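Local atomic coordinates of periplasmic binding protein (Sulfurospirillum deleyianum, PDB entry 4PAG), a protein that probably captures a solute in the periplasm for an ABC transporter, and holds a bound histidine. Residues 58-63 with 309-314; 172-177 with 228-233; 221-226 with 248-253; 276-281 with 302-307. All coordinates share one frame; numbering follows the deposited sequence.

Contact 1: 58-63 with 309-314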
loop_
_atom_site.group_PDB
_atom_site.type_symbol
_atom_site.label_atom_id
_atom_site.label_comp_id
_atom_site.label_asym_id
_atom_site.label_seq_id
_atom_site.Cartn_x
_atom_site.Cartn_y
_atom_site.Cartn_z
ATOM N N GLU A 58 -3.266 6.457 16.160
ATOM C CA GLU A 58 -3.029 7.491 17.176
ATOM C C GLU A 58 -1.618 7.425 17.780
ATOM O O GLU A 58 -1.099 8.424 18.270
ATOM C CB GLU A 58 -4.110 7.450 18.271
ATOM C CG GLU A 58 -4.055 6.254 19.216
ATOM C CD GLU A 58 -4.584 4.962 18.606
ATOM O OE1 GLU A 58 -5.113 4.994 17.469
ATOM O OE2 GLU A 58 -4.465 3.906 19.271
ATOM N N LYS A 59 -0.991 6.256 17.720
ATOM C CA LYS A 59 0.363 6.082 18.232
ATOM C C LYS A 59 1.436 6.541 17.227
ATOM O O LYS A 59 2.572 6.800 17.620
ATOM C CB LYS A 59 0.597 4.611 18.605
ATOM C CG LYS A 59 -0.462 4.004 19.532
ATOM C CD LYS A 59 -0.391 4.548 20.952
ATOM C CE LYS A 59 0.883 4.095 21.660
ATOM N NZ LYS A 59 0.872 4.351 23.128
ATOM N N PHE A 60 1.078 6.649 15.943
ATOM C CA PHE A 60 2.049 6.905 14.873
ATOM C C PHE A 60 1.802 8.173 14.048
ATOM O O PHE A 60 2.727 8.677 13.418
ATOM C CB PHE A 60 2.063 5.718 13.909
ATOM C CG PHE A 60 2.590 4.446 14.510
ATOM C CD1 PHE A 60 3.944 4.169 14.485
ATOM C CD2 PHE A 60 1.734 3.515 15.065
ATOM C CE1 PHE A 60 4.431 2.996 15.021
ATOM C CE2 PHE A 60 2.218 2.330 15.606
ATOM C CZ PHE A 60 3.565 2.075 15.587
ATOM N N LEU A 61 0.568 8.676 14.045
ATOM C CA LEU A 61 0.161 9.759 13.144
ATOM C C LEU A 61 -0.206 11.014 13.924
ATOM O O LEU A 61 -0.587 10.951 15.095
ATOM C CB LEU A 61 -1.051 9.313 12.316
ATOM C CG LEU A 61 -0.898 8.006 11.536
ATOM C CD1 LEU A 61 -2.232 7.594 10.934
ATOM C CD2 LEU A 61 0.172 8.129 10.465
ATOM N N SER A 62 -0.108 12.158 13.259
ATOM C CA SER A 62 -0.396 13.434 13.900
ATOM C C SER A 62 -1.856 13.503 14.341
ATOM O O SER A 62 -2.734 12.897 13.733
ATOM C CB SER A 62 -0.092 14.592 12.951
ATOM O OG SER A 62 -1.040 14.634 11.899
ATOM N N LYS A 63 -2.104 14.249 15.410
ATOM C CA LYS A 63 -3.464 14.491 15.861
ATOM C C LYS A 63 -4.286 15.177 14.763
ATOM O O LYS A 63 -5.455 14.839 14.569
ATOM C CB LYS A 63 -3.464 15.326 17.140
ATOM C CG LYS A 63 -4.779 15.272 17.903
ATOM C CD LYS A 63 -4.541 15.244 19.406
ATOM C CE LYS A 63 -5.831 15.442 20.185
ATOM N NZ LYS A 63 -6.382 16.816 20.011
ATOM N N PHE A 309 7.707 8.421 9.319
ATOM C CA PHE A 309 6.731 8.767 10.355
ATOM C C PHE A 309 7.299 9.629 11.483
ATOM O O PHE A 309 6.536 10.171 12.277
ATOM C CB PHE A 309 6.081 7.495 10.924
ATOM C CG PHE A 309 5.222 6.766 9.928
ATOM C CD1 PHE A 309 3.976 7.276 9.572
ATOM C CD2 PHE A 309 5.655 5.591 9.326
ATOM C CE1 PHE A 309 3.182 6.622 8.639
ATOM C CE2 PHE A 309 4.861 4.933 8.396
ATOM C CZ PHE A 309 3.624 5.451 8.052
ATOM N N GLY A 310 8.622 9.769 11.552
ATOM C CA GLY A 310 9.247 10.512 12.642
ATOM C C GLY A 310 9.125 9.784 13.969
ATOM O O GLY A 310 9.062 10.418 15.019
ATOM N N VAL A 311 9.092 8.453 13.922
ATOM C CA VAL A 311 8.825 7.635 15.101
ATOM C C VAL A 311 9.990 6.690 15.372
ATOM O O VAL A 311 10.455 5.998 14.467
ATOM C CB VAL A 311 7.534 6.821 14.927
ATOM C CG1 VAL A 311 7.364 5.819 16.061
ATOM C CG2 VAL A 311 6.334 7.756 14.867
ATOM N N GLU A 312 10.448 6.678 16.620
ATOM C CA GLU A 312 11.505 5.774 17.077
ATOM C C GLU A 312 10.856 4.544 17.655
ATOM O O GLU A 312 9.956 4.653 18.478
ATOM C CB GLU A 312 12.323 6.431 18.181
ATOM C CG GLU A 312 13.077 7.659 17.726
ATOM C CD GLU A 312 14.292 7.309 16.899
ATOM O OE1 GLU A 312 14.760 6.147 16.972
ATOM O OE2 GLU A 312 14.780 8.204 16.184
ATOM N N LEU A 313 11.324 3.377 17.244
ATOM C CA LEU A 313 10.751 2.125 17.692
ATOM C C LEU A 313 11.717 1.404 18.616
ATOM O O LEU A 313 12.880 1.196 18.266
ATOM C CB LEU A 313 10.423 1.247 16.482
ATOM C CG LEU A 313 9.338 1.793 15.549
ATOM C CD1 LEU A 313 9.313 0.990 14.262
ATOM C CD2 LEU A 313 7.975 1.755 16.229
ATOM N N SER A 314 11.235 1.037 19.798
ATOM C CA SER A 314 11.989 0.186 20.715
ATOM C C SER A 314 11.918 -1.262 20.241
ATOM O O SER A 314 11.104 -1.599 19.384
ATOM C CB SER A 314 11.393 0.268 22.116
ATOM O OG SER A 314 10.114 -0.344 22.153
HETATM O O HOH W 1 3.865 10.509 11.735
#
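F60 and F309 bring the two backbones nearest each other, their CA atoms 6.8 Å apart, with no direct hydrogen bond between the segments. A water makes the polar link instead. It donates to F60 O at 2.7 Å and to F309 O at 2.7 Å, so it holds together two carbonyls that could not bond to each other. The same water lies at the edge of the F309 ring, in its plane.

The side chains add apolar packing around this water. The F60 side chain crosses V311 and L313 at about a right angle. Its CE1 meets L313 CD2 at 3.9 Å, and this methyl sits at the ring edge. Its CD1 touches V311 CG1 at 4.1 Å. V311 has CG1 anti to its backbone N (chi1 172°), and CG2 is left to rest against F60 O at 4.0 Å. In this periplasmic binding protein of the Peripla_BP_2 family, F60 ties the short helix 57-60 to the loop between helices 297-309 and 315-322. The tie lies beside the ligand pocket: Y321, which lines the histidine site, meets the F60 ring edge-to-face.

L61 and F309 lie side by side and point the same way. L61 CD2 comes to 3.8 Å from F309 CE1, and the ring is met obliquely. V36 of helix 28-37 also touches F309, and Y35 of that helix touches L61.

Contact 2: 172-177 with 228-233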
loop_
_atom_site.group_PDB
_atom_site.type_symbol
_atom_site.label_atom_id
_atom_site.label_comp_id
_atom_site.label_asym_id
_atom_site.label_seq_id
_atom_site.Cartn_x
_atom_site.Cartn_y
_atom_site.Cartn_z
ATOM N N LYS A 172 6.784 -20.522 -3.493
ATOM C CA LYS A 172 5.339 -20.495 -3.730
ATOM C C LYS A 172 4.619 -19.861 -2.541
ATOM O O LYS A 172 4.832 -20.253 -1.389
ATOM C CB LYS A 172 4.798 -21.899 -3.984
ATOM C CG LYS A 172 5.313 -22.533 -5.270
ATOM C CD LYS A 172 5.102 -24.039 -5.287
ATOM C CE LYS A 172 3.634 -24.419 -5.347
ATOM N NZ LYS A 172 3.432 -25.870 -5.044
ATOM N N VAL A 173 3.770 -18.875 -2.825
ATOM C CA VAL A 173 3.069 -18.147 -1.779
ATOM C C VAL A 173 1.572 -18.019 -2.097
ATOM O O VAL A 173 1.174 -17.775 -3.244
ATOM C CB VAL A 173 3.739 -16.765 -1.500
ATOM C CG1 VAL A 173 3.844 -15.909 -2.752
ATOM C CG2 VAL A 173 3.002 -15.999 -0.409
ATOM N N TYR A 174 0.754 -18.208 -1.063
ATOM C CA TYR A 174 -0.678 -17.997 -1.123
ATOM C C TYR A 174 -1.022 -16.782 -0.275
ATOM O O TYR A 174 -0.651 -16.703 0.892
ATOM C CB TYR A 174 -1.435 -19.227 -0.609
ATOM C CG TYR A 174 -2.932 -19.034 -0.568
ATOM C CD1 TYR A 174 -3.656 -18.855 -1.741
ATOM C CD2 TYR A 174 -3.623 -19.000 0.639
ATOM C CE1 TYR A 174 -5.022 -18.659 -1.715
ATOM C CE2 TYR A 174 -4.998 -18.804 0.676
ATOM C CZ TYR A 174 -5.688 -18.637 -0.509
ATOM O OH TYR A 174 -7.039 -18.451 -0.506
ATOM N N TYR A 175 -1.722 -15.829 -0.878
ATOM C CA TYR A 175 -2.175 -14.633 -0.176
ATOM C C TYR A 175 -3.582 -14.892 0.340
ATOM O O TYR A 175 -4.534 -14.944 -0.435
ATOM C CB TYR A 175 -2.146 -13.441 -1.135
ATOM C CG TYR A 175 -2.542 -12.100 -0.552
ATOM C CD1 TYR A 175 -2.317 -11.783 0.785
ATOM C CD2 TYR A 175 -3.125 -11.135 -1.362
ATOM C CE1 TYR A 175 -2.673 -10.542 1.301
ATOM C CE2 TYR A 175 -3.484 -9.899 -0.862
ATOM C CZ TYR A 175 -3.266 -9.602 0.467
ATOM O OH TYR A 175 -3.647 -8.363 0.946
ATOM N N ALA A 176 -3.706 -15.092 1.649
ATOM C CA ALA A 176 -4.979 -15.502 2.236
ATOM C C ALA A 176 -5.736 -14.290 2.732
ATOM O O ALA A 176 -5.330 -13.643 3.687
ATOM C CB ALA A 176 -4.753 -16.485 3.371
ATOM N N GLU A 177 -6.851 -13.994 2.078
ATOM C CA GLU A 177 -7.671 -12.848 2.430
ATOM C C GLU A 177 -9.007 -13.309 2.985
ATOM O O GLU A 177 -9.375 -14.480 2.855
ATOM C CB GLU A 177 -7.876 -11.975 1.198
ATOM C CG GLU A 177 -6.596 -11.334 0.695
ATOM C CD GLU A 177 -6.852 -10.487 -0.535
ATOM O OE1 GLU A 177 -7.180 -11.095 -1.584
ATOM O OE2 GLU A 177 -6.739 -9.237 -0.444
ATOM N N GLU A 228 4.297 -22.782 -0.067
ATOM C CA GLU A 228 5.378 -22.913 0.903
ATOM C C GLU A 228 5.225 -21.887 2.019
ATOM O O GLU A 228 5.568 -22.163 3.173
ATOM C CB GLU A 228 6.732 -22.761 0.219
ATOM C CG GLU A 228 6.982 -23.826 -0.833
ATOM C CD GLU A 228 8.147 -23.492 -1.744
ATOM O OE1 GLU A 228 9.301 -23.726 -1.326
ATOM O OE2 GLU A 228 7.911 -23.008 -2.873
ATOM N N VAL A 229 4.721 -20.708 1.665
ATOM C CA VAL A 229 4.450 -19.643 2.621
ATOM C C VAL A 229 3.025 -19.121 2.427
ATOM O O VAL A 229 2.539 -19.007 1.298
ATOM C CB VAL A 229 5.459 -18.484 2.473
ATOM C CG1 VAL A 229 5.043 -17.283 3.307
ATOM C CG2 VAL A 229 6.866 -18.924 2.878
ATOM N N ILE A 230 2.365 -18.799 3.534
ATOM C CA ILE A 230 1.057 -18.168 3.485
ATOM C C ILE A 230 1.129 -16.798 4.153
ATOM O O ILE A 230 1.564 -16.664 5.296
ATOM C CB ILE A 230 -0.041 -19.033 4.129
ATOM C CG1 ILE A 230 -0.220 -20.344 3.350
ATOM C CG2 ILE A 230 -1.348 -18.244 4.188
ATOM C CD1 ILE A 230 -1.055 -21.392 4.058
ATOM N N ILE A 231 0.715 -15.776 3.413
ATOM C CA ILE A 231 0.639 -14.416 3.928
ATOM C C ILE A 231 -0.830 -14.102 4.182
ATOM O O ILE A 231 -1.654 -14.214 3.275
ATOM C CB ILE A 231 1.231 -13.409 2.918
ATOM C CG1 ILE A 231 2.702 -13.732 2.609
ATOM C CG2 ILE A 231 1.102 -11.980 3.432
ATOM C CD1 ILE A 231 3.638 -13.693 3.800
ATOM N N VAL A 232 -1.134 -13.693 5.413
ATOM C CA VAL A 232 -2.499 -13.556 5.914
ATOM C C VAL A 232 -2.833 -12.098 6.250
ATOM O O VAL A 232 -2.067 -11.411 6.927
ATOM C CB VAL A 232 -2.674 -14.398 7.200
ATOM C CG1 VAL A 232 -4.053 -14.185 7.803
ATOM C CG2 VAL A 232 -2.408 -15.881 6.920
ATOM N N GLN A 233 -3.992 -11.636 5.798
ATOM C CA GLN A 233 -4.421 -10.260 6.067
ATOM C C GLN A 233 -5.224 -10.189 7.378
ATOM O O GLN A 233 -4.979 -9.332 8.226
ATOM C CB GLN A 233 -5.228 -9.755 4.860
ATOM C CG GLN A 233 -5.145 -8.285 4.473
ATOM C CD GLN A 233 -3.827 -7.582 4.763
ATOM O OE1 GLN A 233 -3.594 -7.168 5.880
ATOM N NE2 GLN A 233 -3.006 -7.367 3.738
#
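V173 to A176 pair in parallel with V229 to V232, and backbone hydrogen bonds carry most of the contact. Y174 sits between V229 and I231: its N donates to V229 O at 3.1 Å, and its O accepts from I231 N at 3.0 Å. A176 repeats the pattern, with N to I231 O at 2.8 Å and O taking Q233 N. At the start of the ladder K172 O accepts two donors, V229 N and E228 N.

Two side-chain hydrogen bonds close the ends. E228 OE2 takes K172 N at 2.8 Å in a nearly straight bond (174°), and the N-H comes from above the carboxylate plane. At the other end Q233 NE2 donates to Y175 OH at 3.0 Å. Y175 has CG anti to the backbone N (chi1 -178°), which carries the ring along the sheet towards Q233. The hydroxyl lies in the amide plane, while ring and amide are turned 88° apart. D270 also bonds Y175 OH, and N267 bonds Q233 OE1. A phenylalanine in place of Y175 would probably leave Q233 NE2 and D270 without this shared partner, and the amide less firmly fixed.

Apolar contacts alternate between the sheet faces. V173 CG2 packs on I231 CG1 at 3.8 Å on the face that also carries Y175. On the other face I230 CG2 lies 3.9 Å from A176 CB and near the edge of the Y174 ring.

Strands 201-202 and 258-260 flank the pair, making it the centre of the parallel sheet in one lobe of this periplasmic binding protein.

Contact 3: 221-226 with 248-253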
loop_
_atom_site.group_PDB
_atom_site.type_symbol
_atom_site.label_atom_id
_atom_site.label_comp_id
_atom_site.label_asym_id
_atom_site.label_seq_id
_atom_site.Cartn_x
_atom_site.Cartn_y
_atom_site.Cartn_z
ATOM N N GLN A 221 -8.788 -26.305 -3.326
ATOM C CA GLN A 221 -7.876 -25.649 -4.258
ATOM C C GLN A 221 -6.571 -25.184 -3.592
ATOM O O GLN A 221 -5.494 -25.281 -4.180
ATOM C CB GLN A 221 -8.570 -24.449 -4.899
ATOM C CG GLN A 221 -7.762 -23.818 -6.020
ATOM C CD GLN A 221 -7.543 -24.791 -7.155
ATOM O OE1 GLN A 221 -8.500 -25.286 -7.726
ATOM N NE2 GLN A 221 -6.292 -25.082 -7.473
ATOM N N ILE A 222 -6.673 -24.670 -2.373
ATOM C CA ILE A 222 -5.484 -24.233 -1.621
ATOM C C ILE A 222 -4.568 -25.429 -1.339
ATOM O O ILE A 222 -3.349 -25.334 -1.486
ATOM C CB ILE A 222 -5.870 -23.521 -0.311
ATOM C CG1 ILE A 222 -6.649 -22.238 -0.626
ATOM C CG2 ILE A 222 -4.625 -23.207 0.519
ATOM C CD1 ILE A 222 -7.434 -21.670 0.539
ATOM N N ILE A 223 -5.163 -26.556 -0.957
ATOM C CA ILE A 223 -4.401 -27.798 -0.796
ATOM C C ILE A 223 -3.655 -28.150 -2.080
ATOM O O ILE A 223 -2.467 -28.490 -2.031
ATOM C CB ILE A 223 -5.299 -28.979 -0.379
ATOM C CG1 ILE A 223 -5.838 -28.766 1.032
ATOM C CG2 ILE A 223 -4.530 -30.300 -0.463
ATOM C CD1 ILE A 223 -6.870 -29.795 1.449
ATOM N N LEU A 224 -4.336 -28.066 -3.222
ATOM C CA LEU A 224 -3.701 -28.360 -4.514
ATOM C C LEU A 224 -2.539 -27.424 -4.792
ATOM O O LEU A 224 -1.496 -27.863 -5.268
ATOM C CB LEU A 224 -4.705 -28.286 -5.672
ATOM C CG LEU A 224 -5.721 -29.417 -5.740
ATOM C CD1 LEU A 224 -6.806 -29.092 -6.756
ATOM C CD2 LEU A 224 -5.044 -30.746 -6.075
ATOM N N TYR A 225 -2.717 -26.139 -4.483
ATOM C CA TYR A 225 -1.677 -25.148 -4.710
ATOM C C TYR A 225 -0.411 -25.405 -3.873
ATOM O O TYR A 225 0.686 -25.033 -4.287
ATOM C CB TYR A 225 -2.207 -23.725 -4.461
ATOM C CG TYR A 225 -3.116 -23.134 -5.540
ATOM C CD1 TYR A 225 -2.997 -23.498 -6.884
ATOM C CD2 TYR A 225 -4.053 -22.146 -5.215
ATOM C CE1 TYR A 225 -3.810 -22.932 -7.860
ATOM C CE2 TYR A 225 -4.868 -21.565 -6.187
ATOM C CZ TYR A 225 -4.746 -21.963 -7.504
ATOM O OH TYR A 225 -5.547 -21.395 -8.478
ATOM N N ASP A 226 -0.565 -26.034 -2.707
ATOM C CA ASP A 226 0.572 -26.450 -1.881
ATOM C C ASP A 226 1.575 -25.299 -1.649
ATOM O O ASP A 226 2.764 -25.423 -1.964
ATOM C CB ASP A 226 1.254 -27.663 -2.545
ATOM C CG ASP A 226 2.373 -28.270 -1.696
ATOM O OD1 ASP A 226 2.307 -28.195 -0.454
ATOM O OD2 ASP A 226 3.327 -28.835 -2.280
ATOM N N ALA A 248 -3.969 -28.208 9.088
ATOM C CA ALA A 248 -2.696 -28.891 9.322
ATOM C C ALA A 248 -2.270 -29.794 8.159
ATOM O O ALA A 248 -1.146 -30.268 8.140
ATOM C CB ALA A 248 -2.764 -29.695 10.615
ATOM N N VAL A 249 -3.164 -30.052 7.205
ATOM C CA VAL A 249 -2.776 -30.744 5.969
ATOM C C VAL A 249 -1.714 -29.969 5.176
ATOM O O VAL A 249 -0.931 -30.558 4.438
ATOM C CB VAL A 249 -3.999 -31.046 5.068
ATOM C CG1 VAL A 249 -4.671 -29.775 4.558
ATOM C CG2 VAL A 249 -3.585 -31.900 3.894
ATOM N N LEU A 250 -1.689 -28.649 5.333
ATOM C CA LEU A 250 -0.778 -27.804 4.570
ATOM C C LEU A 250 0.629 -27.799 5.161
ATOM O O LEU A 250 0.803 -27.590 6.365
ATOM C CB LEU A 250 -1.311 -26.375 4.538
ATOM C CG LEU A 250 -2.658 -26.158 3.843
ATOM C CD1 LEU A 250 -3.101 -24.714 3.997
ATOM C CD2 LEU A 250 -2.587 -26.521 2.368
ATOM N N LYS A 251 1.634 -27.992 4.310
ATOM C CA LYS A 251 3.030 -27.971 4.758
ATOM C C LYS A 251 3.415 -26.601 5.342
ATOM O O LYS A 251 4.177 -26.528 6.296
ATOM C CB LYS A 251 3.990 -28.351 3.622
ATOM C CG LYS A 251 3.757 -29.732 3.010
ATOM C CD LYS A 251 4.390 -30.877 3.802
ATOM C CE LYS A 251 4.211 -32.207 3.069
ATOM N NZ LYS A 251 4.847 -33.400 3.720
ATOM N N ALA A 252 2.892 -25.515 4.776
ATOM C CA ALA A 252 3.168 -24.189 5.312
ATOM C C ALA A 252 2.717 -24.099 6.770
ATOM O O ALA A 252 3.387 -23.472 7.590
ATOM C CB ALA A 252 2.492 -23.110 4.474
ATOM N N VAL A 253 1.595 -24.745 7.088
ATOM C CA VAL A 253 1.049 -24.721 8.442
ATOM C C VAL A 253 1.910 -25.579 9.376
ATOM O O VAL A 253 2.235 -25.152 10.484
ATOM C CB VAL A 253 -0.436 -25.146 8.463
ATOM C CG1 VAL A 253 -0.929 -25.375 9.885
ATOM C CG2 VAL A 253 -1.287 -24.096 7.761
#
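I223 and L250 bring the segments closest, with CA atoms 6.5 Å apart. Helix 219-225 leads into strand 229-232 of the parallel sheet, and the 248-253 segment turns into helix 251-254, which precedes strand 258-260. The contact therefore packs together the connections leading into two neighbouring strands of this alpha/beta lobe.

Apolar packing carries it, with no hydrogen bond between the segments. L250 divides its two methyls between neighbouring residues of the helix. CD1 meets I222 CG2 at 4.1 Å, and CD2 lies 3.9 Å from I223 CA, against the helix backbone. The side chain gets there with CG anti to its carbonyl carbon (chi1 -63°). I222 and L250 are buried; I230 of strand 229-232 also touches L250, and V217 and L182 touch I222. Nearer the surface V249 and I223 cross at about a right angle. V249 CG1 touches I223 CD1 at 3.8 Å and CG1 of the same isoleucine at a similar distance.

Backbone bonds shape the 221-226 segment. Y225 N bonds Q221 O at 2.9 Å within the helix. D226 leaves the helix with positive phi, and its N still bonds I222 O. L250 takes the N-cap position before helix 251-254, where the bond from V253 N to L250 O is weak.

D226 adds only a loose approach: its OD1 lies 4.1 Å from K251 CG, on the aliphatic part of the lysine.

Contact 4: 276-281 with 302-307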
loop_
_atom_site.group_PDB
_atom_site.type_symbol
_atom_site.label_atom_id
_atom_site.label_comp_id
_atom_site.label_asym_id
_atom_site.label_seq_id
_atom_site.Cartn_x
_atom_site.Cartn_y
_atom_site.Cartn_z
HETATM N N MSE A 276 3.935 2.155 1.593
HETATM C CA MSE A 276 4.370 1.234 2.662
HETATM C C MSE A 276 5.015 -0.016 2.097
HETATM O O MSE A 276 5.807 -0.685 2.783
HETATM C CB MSE A 276 3.200 0.783 3.535
HETATM C CG MSE A 276 2.526 1.892 4.329
HETATM SE SE MSE A 276 3.721 2.716 5.660
HETATM C CE MSE A 276 3.951 1.182 6.883
ATOM N N ARG A 277 4.694 -0.338 0.845
ATOM C CA ARG A 277 5.282 -1.493 0.146
ATOM C C ARG A 277 6.798 -1.421 -0.009
ATOM O O ARG A 277 7.463 -2.457 -0.140
ATOM C CB ARG A 277 4.630 -1.676 -1.217
ATOM C CG ARG A 277 3.200 -2.163 -1.116
ATOM C CD ARG A 277 2.414 -1.983 -2.406
ATOM N NE ARG A 277 1.183 -2.749 -2.304
ATOM C CZ ARG A 277 0.347 -3.027 -3.296
ATOM N NH1 ARG A 277 0.560 -2.572 -4.532
ATOM N NH2 ARG A 277 -0.729 -3.771 -3.037
ATOM N N ILE A 278 7.341 -0.204 0.006
ATOM C CA ILE A 278 8.785 -0.002 0.067
ATOM C C ILE A 278 9.404 -0.854 1.188
ATOM O O ILE A 278 10.451 -1.474 0.999
ATOM C CB ILE A 278 9.102 1.491 0.275
ATOM C CG1 ILE A 278 8.759 2.261 -1.003
ATOM C CG2 ILE A 278 10.563 1.703 0.642
ATOM C CD1 ILE A 278 8.460 3.729 -0.765
ATOM N N LEU A 279 8.737 -0.884 2.339
ATOM C CA LEU A 279 9.151 -1.714 3.468
ATOM C C LEU A 279 8.477 -3.083 3.426
ATOM O O LEU A 279 9.117 -4.108 3.682
ATOM C CB LEU A 279 8.803 -1.016 4.780
ATOM C CG LEU A 279 9.077 -1.784 6.071
ATOM C CD1 LEU A 279 10.566 -1.977 6.263
ATOM C CD2 LEU A 279 8.476 -1.041 7.254
ATOM N N GLY A 280 7.183 -3.097 3.119
ATOM C CA GLY A 280 6.405 -4.330 3.123
ATOM C C GLY A 280 6.936 -5.413 2.211
ATOM O O GLY A 280 6.879 -6.592 2.551
ATOM N N ALA A 281 7.443 -5.030 1.040
ATOM C CA ALA A 281 8.015 -6.015 0.114
ATOM C C ALA A 281 9.298 -6.629 0.681
ATOM O O ALA A 281 9.574 -7.808 0.460
ATOM C CB ALA A 281 8.264 -5.395 -1.243
ATOM N N LYS A 302 13.063 0.058 11.468
ATOM C CA LYS A 302 13.432 1.191 12.316
ATOM C C LYS A 302 13.775 2.425 11.495
ATOM O O LYS A 302 13.277 3.507 11.790
ATOM C CB LYS A 302 14.586 0.832 13.273
ATOM C CG LYS A 302 14.134 0.076 14.510
ATOM C CD LYS A 302 15.332 -0.456 15.299
ATOM C CE LYS A 302 14.932 -1.025 16.651
ATOM N NZ LYS A 302 15.222 -0.102 17.785
ATOM N N ALA A 303 14.596 2.255 10.457
ATOM C CA ALA A 303 14.995 3.373 9.594
ATOM C C ALA A 303 13.806 3.942 8.822
ATOM O O ALA A 303 13.655 5.152 8.700
ATOM C CB ALA A 303 16.083 2.941 8.622
ATOM N N PHE A 304 12.961 3.060 8.309
ATOM C CA PHE A 304 11.792 3.480 7.547
ATOM C C PHE A 304 10.822 4.296 8.419
ATOM O O PHE A 304 10.366 5.377 8.020
ATOM C CB PHE A 304 11.112 2.261 6.929
ATOM C CG PHE A 304 9.961 2.595 6.032
ATOM C CD1 PHE A 304 8.688 2.717 6.552
ATOM C CD2 PHE A 304 10.150 2.788 4.669
ATOM C CE1 PHE A 304 7.620 3.025 5.740
ATOM C CE2 PHE A 304 9.082 3.094 3.847
ATOM C CZ PHE A 304 7.816 3.211 4.388
ATOM N N TYR A 305 10.537 3.801 9.617
ATOM C CA TYR A 305 9.603 4.487 10.507
ATOM C C TYR A 305 10.159 5.824 10.996
ATOM O O TYR A 305 9.402 6.797 11.157
ATOM C CB TYR A 305 9.156 3.582 11.671
ATOM C CG TYR A 305 7.916 2.777 11.313
ATOM C CD1 TYR A 305 7.972 1.776 10.345
ATOM C CD2 TYR A 305 6.692 3.038 11.912
ATOM C CE1 TYR A 305 6.844 1.056 9.994
ATOM C CE2 TYR A 305 5.552 2.319 11.567
ATOM C CZ TYR A 305 5.630 1.334 10.600
ATOM O OH TYR A 305 4.506 0.602 10.243
ATOM N N GLN A 306 11.476 5.891 11.178
ATOM C CA GLN A 306 12.111 7.125 11.633
ATOM C C GLN A 306 11.926 8.236 10.618
ATOM O O GLN A 306 11.513 9.338 10.974
ATOM C CB GLN A 306 13.601 6.917 11.914
ATOM C CG GLN A 306 14.240 8.052 12.711
ATOM C CD GLN A 306 14.695 9.237 11.873
ATOM O OE1 GLN A 306 14.991 9.113 10.678
ATOM N NE2 GLN A 306 14.782 10.402 12.515
ATOM N N LEU A 307 12.205 7.937 9.359
ATOM C CA LEU A 307 12.163 8.940 8.293
ATOM C C LEU A 307 10.730 9.233 7.861
ATOM O O LEU A 307 10.319 10.404 7.799
ATOM C CB LEU A 307 13.000 8.485 7.094
ATOM C CG LEU A 307 12.982 9.409 5.870
ATOM C CD1 LEU A 307 13.568 10.773 6.215
ATOM C CD2 LEU A 307 13.729 8.790 4.703
#
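F304 fills the tight part of this contact, its ring reaching from helix 297-309 to three residues of the 276-281 segment. L279 CB sits over one face, 3.9 Å from the ring centroid and only 8° off the normal, a CH-pi contact. The selenium of M276, a selenomethionine, lies at the ring edge, with SE 3.9 Å from F304 CE1, in a Met-aromatic contact. I278 CG2 meets F304 CE2 obliquely at 3.8 Å. F304 has CG anti to its backbone N (chi1 -175°), which sends the ring across to the other helix. With an alanine at F304, a gap would probably open between the helices, leaving L279 CB without the ring face it covers and the M276 selenium without its ring edge.

Y305 widens the packing. L279 CD2 touches its ring edge at CE1, 3.8 Å away, and the M276 methyl CE lies 3.5 Å from Y305 OH. M276 bends at chi2 and chi3 to place that methyl. The hydroxyl itself bonds S264 O and W268 NE1.

The outer side is looser: K302 points away from the other helix, and Q306 is exposed and takes no part. The axes of the short segments 277-281 and 302-307 approach to 10.7 Å, nearly antiparallel at 169°.

Helix 141-163 flanks both helices: its Y154 touches I278 and A303, and A151 also touches I278. Helix 315-322 packs beside K302, and its F322 ring meets Y305.

How the contacts relate
From the N terminus, the 58-63 segment comes first and meets 309-314 near the C terminus, closing contact 1. That long loop encloses the other three contacts. Contact 2 opens at 172-177 and closes at 228-233. Contact 3 opens between these, at 221-226, and closes later at 248-253, so the two cross. They touch where K172 NZ reaches D226 O, joining the parallel sheet to its outer connections. Contact 4 follows both in series. It touches contact 1 through K302 NZ and L313 O, and through M276 and F309. Contact 1 ties the early helix 57-60 to the C-terminal region, and contact 4 joins helices 277-288 and 297-309. The centres of contacts 1 and 2 are about 28 Å apart.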